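Local coordinates for protein Nrps/pks (Streptomyces albus, PDB 4OPF) that is a ketosynthase domain of the AT-less oxazolomycin polyketide synthase, probably a non-elongating one that passes on the acyl chain, at residues A[81-86]-A[185-190]. Numbering follows the deposited sequence.
Sequences ALLLLE and AGVTLL
Leu84 spans two alternate residues of the strand with its forked end: CD2 packs against Ala185 CB at 3.6 Å, and CD1 lies 4.0 Å from Val187 CG1. One helical position earlier, Leu83 reaches Val187 and, just past the strand's end, Leu189, its CD2 lying 4.0 Å from Leu189 CD2 and 4.3 Å from Val187 CG2. Val187 is shared: CG2 faces Leu83, while CG1 and CB face Leu84. The two leucines get there by different torsions: Leu83 holds CG anti to the backbone N (chi1 -176°), whereas Leu84, whose CB does not point at the strand, carries CG anti to its carbonyl carbon and brings its methyls closer. No hydrogen bond crosses the interface, which buries 237 Å² through apolar side chains. An alanine at Leu84 would remove the whole fork and is likely to open a gap over Ala185 CB and beside Val187 CG1. Behind the first shell, Gln80 OE1 accepts a hydrogen bond from Leu189 N, tying the strand's exit to the same helix. Segment 81-86 of helix 79-95 runs at 142° to 185-188, packing on the sheet face of strands 107-112, 181-188 and 226-234 in the thiolase-like fold; Val227 of strand 226-234 also touches Leu83 and Leu84, while helix 138-147 meets Ala81 and Leu85.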
ATOM      1  N   ALA A  81      -1.204 -18.703  -2.954  1.00 26.18           N
ATOM      2  CA  ALA A  81      -2.373 -18.124  -3.549  1.00 25.43           C
ATOM      3  C   ALA A  81      -3.568 -19.072  -3.379  1.00 26.63           C
ATOM      4  O   ALA A  81      -4.690 -18.636  -3.069  1.00 26.89           O
ATOM      5  CB  ALA A  81      -2.128 -17.791  -5.016  1.00 26.86           C
ATOM      6  N   LEU A  82      -3.349 -20.357  -3.568  1.00 25.82           N
ATOM      7  CA  LEU A  82      -4.414 -21.336  -3.410  1.00 26.94           C
ATOM      8  C   LEU A  82      -4.901 -21.392  -1.965  1.00 27.14           C
ATOM      9  O   LEU A  82      -6.084 -21.489  -1.716  1.00 26.74           O
ATOM     10  CB  LEU A  82      -3.939 -22.705  -3.816  1.00 28.54           C
ATOM     11  CG  LEU A  82      -3.468 -22.775  -5.269  1.00 32.73           C
ATOM     12  CD1 LEU A  82      -2.829 -24.102  -5.615  1.00 35.61           C
ATOM     13  CD2 LEU A  82      -4.682 -22.607  -6.143  1.00 33.07           C
ATOM     14  N   LEU A  83      -3.981 -21.316  -1.012  1.00 25.56           N
ATOM     15  CA  LEU A  83      -4.349 -21.303   0.371  1.00 25.61           C
ATOM     16  C   LEU A  83      -5.158 -20.069   0.743  1.00 24.71           C
ATOM     17  O   LEU A  83      -6.085 -20.163   1.528  1.00 24.41           O
ATOM     18  CB  LEU A  83      -3.078 -21.337   1.200  1.00 27.96           C
ATOM     19  CG  LEU A  83      -3.177 -21.425   2.703  1.00 29.58           C
ATOM     20  CD1 LEU A  83      -3.978 -22.611   3.114  1.00 30.92           C
ATOM     21  CD2 LEU A  83      -1.775 -21.495   3.317  1.00 31.16           C
ATOM     22  N   LEU A  84      -4.772 -18.908   0.235  1.00 23.91           N
ATOM     23  CA  LEU A  84      -5.533 -17.681   0.462  1.00 24.06           C
ATOM     24  C   LEU A  84      -6.951 -17.765  -0.097  1.00 24.63           C
ATOM     25  O   LEU A  84      -7.886 -17.218   0.487  1.00 24.38           O
ATOM     26  CB  LEU A  84      -4.863 -16.490  -0.195  1.00 24.52           C
ATOM     27  CG  LEU A  84      -3.794 -15.846   0.639  1.00 27.87           C
ATOM     28  CD1 LEU A  84      -3.193 -14.740  -0.221  1.00 27.94           C
ATOM     29  CD2 LEU A  84      -4.346 -15.234   1.938  1.00 28.39           C
ATOM     30  N   LEU A  85      -7.111 -18.390  -1.263  1.00 24.28           N
ATOM     31  CA  LEU A  85      -8.458 -18.572  -1.820  1.00 26.53           C
ATOM     32  C   LEU A  85      -9.379 -19.364  -0.851  1.00 26.07           C
ATOM     33  O   LEU A  85     -10.513 -18.958  -0.590  1.00 23.76           O
ATOM     34  CB  LEU A  85      -8.404 -19.304  -3.180  1.00 26.85           C
ATOM     35  CG  LEU A  85      -7.940 -18.409  -4.337  1.00 27.86           C
ATOM     36  CD1 LEU A  85      -7.601 -19.257  -5.545  1.00 30.30           C
ATOM     37  CD2 LEU A  85      -9.059 -17.455  -4.717  1.00 29.68           C
ATOM     38  N   GLU A  86      -8.863 -20.459  -0.324  1.00 25.99           N
ATOM     39  CA  GLU A  86      -9.612 -21.260   0.661  1.00 28.62           C
ATOM     40  C   GLU A  86      -9.907 -20.449   1.885  1.00 26.34           C
ATOM     41  O   GLU A  86     -11.039 -20.430   2.357  1.00 26.13           O
ATOM     42  CB  GLU A  86      -8.865 -22.503   1.168  1.00 30.80           C
ATOM     43  CG  GLU A  86      -8.774 -23.637   0.239  1.00 36.88           C
ATOM     44  CD  GLU A  86      -8.234 -24.931   0.880  1.00 39.06           C
ATOM     45  OE1 GLU A  86      -7.893 -24.987   2.102  1.00 40.97           O
ATOM     46  OE2 GLU A  86      -8.137 -25.926   0.115  1.00 43.37           O
ATOM     47  N   ALA A 185      -5.314 -10.018   4.830  1.00 19.90           N
ATOM     48  CA  ALA A 185      -4.769 -11.329   5.030  1.00 21.50           C
ATOM     49  C   ALA A 185      -3.276 -11.240   5.217  1.00 21.72           C
ATOM     50  O   ALA A 185      -2.629 -10.314   4.762  1.00 21.32           O
ATOM     51  CB  ALA A 185      -5.004 -12.205   3.807  1.00 21.66           C
ATOM     52  N   GLY A 186      -2.743 -12.298   5.782  1.00 22.90           N
ATOM     53  CA  GLY A 186      -1.304 -12.532   5.808  1.00 22.47           C
ATOM     54  C   GLY A 186      -1.094 -13.985   5.499  1.00 23.61           C
ATOM     55  O   GLY A 186      -1.877 -14.826   5.936  1.00 23.96           O
ATOM     56  N   VAL A 187      -0.022 -14.291   4.784  1.00 23.52           N
ATOM     57  CA  VAL A 187       0.248 -15.655   4.394  1.00 24.47           C
ATOM     58  C   VAL A 187       1.759 -15.893   4.301  1.00 26.11           C
ATOM     59  O   VAL A 187       2.509 -15.045   3.822  1.00 24.76           O
ATOM     60  CB  VAL A 187      -0.426 -16.014   3.031  1.00 26.07           C
ATOM     61  CG1 VAL A 187       0.176 -15.224   1.871  1.00 26.30           C
ATOM     62  CG2 VAL A 187      -0.329 -17.480   2.727  1.00 27.69           C
ATOM     63  N   THR A 188       2.186 -17.068   4.759  1.00 28.12           N
ATOM     64  CA  THR A 188       3.544 -17.568   4.512  1.00 30.20           C
ATOM     65  C   THR A 188       3.510 -19.052   4.396  1.00 30.43           C
ATOM     66  O   THR A 188       2.991 -19.719   5.268  1.00 31.06           O
ATOM     67  CB  THR A 188       4.510 -17.270   5.676  1.00 34.56           C
ATOM     68  OG1 THR A 188       4.695 -15.868   5.797  1.00 36.87           O
ATOM     69  CG2 THR A 188       5.879 -17.935   5.450  1.00 36.21           C
ATOM     70  N   LEU A 189       4.043 -19.557   3.305  1.00 30.86           N
ATOM     71  CA  LEU A 189       4.406 -20.946   3.179  1.00 35.02           C
ATOM     72  C   LEU A 189       5.914 -20.980   2.897  1.00 38.37           C
ATOM     73  O   LEU A 189       6.441 -20.121   2.200  1.00 35.44           O
ATOM     74  CB  LEU A 189       3.677 -21.617   2.025  1.00 33.44           C
ATOM     75  CG  LEU A 189       2.186 -21.865   2.281  1.00 35.62           C
ATOM     76  CD1 LEU A 189       1.544 -22.512   1.049  1.00 36.21           C
ATOM     77  CD2 LEU A 189       1.966 -22.770   3.486  1.00 36.44           C
ATOM     78  N   LEU A 190       6.602 -21.969   3.434  1.00 41.83           N
ATOM     79  CA  LEU A 190       8.037 -22.046   3.248  1.00 50.04           C
ATOM     80  C   LEU A 190       8.346 -22.693   1.932  1.00 54.72           C
ATOM     81  O   LEU A 190       7.658 -23.617   1.559  1.00 54.50           O
ATOM     82  CB  LEU A 190       8.686 -22.829   4.401  1.00 51.36           C
ATOM     83  CG  LEU A 190       8.567 -22.061   5.722  1.00 51.73           C
ATOM     84  CD1 LEU A 190       9.302 -22.741   6.849  1.00 56.21           C
ATOM     85  CD2 LEU A 190       9.064 -20.639   5.571  1.00 52.93           C
TER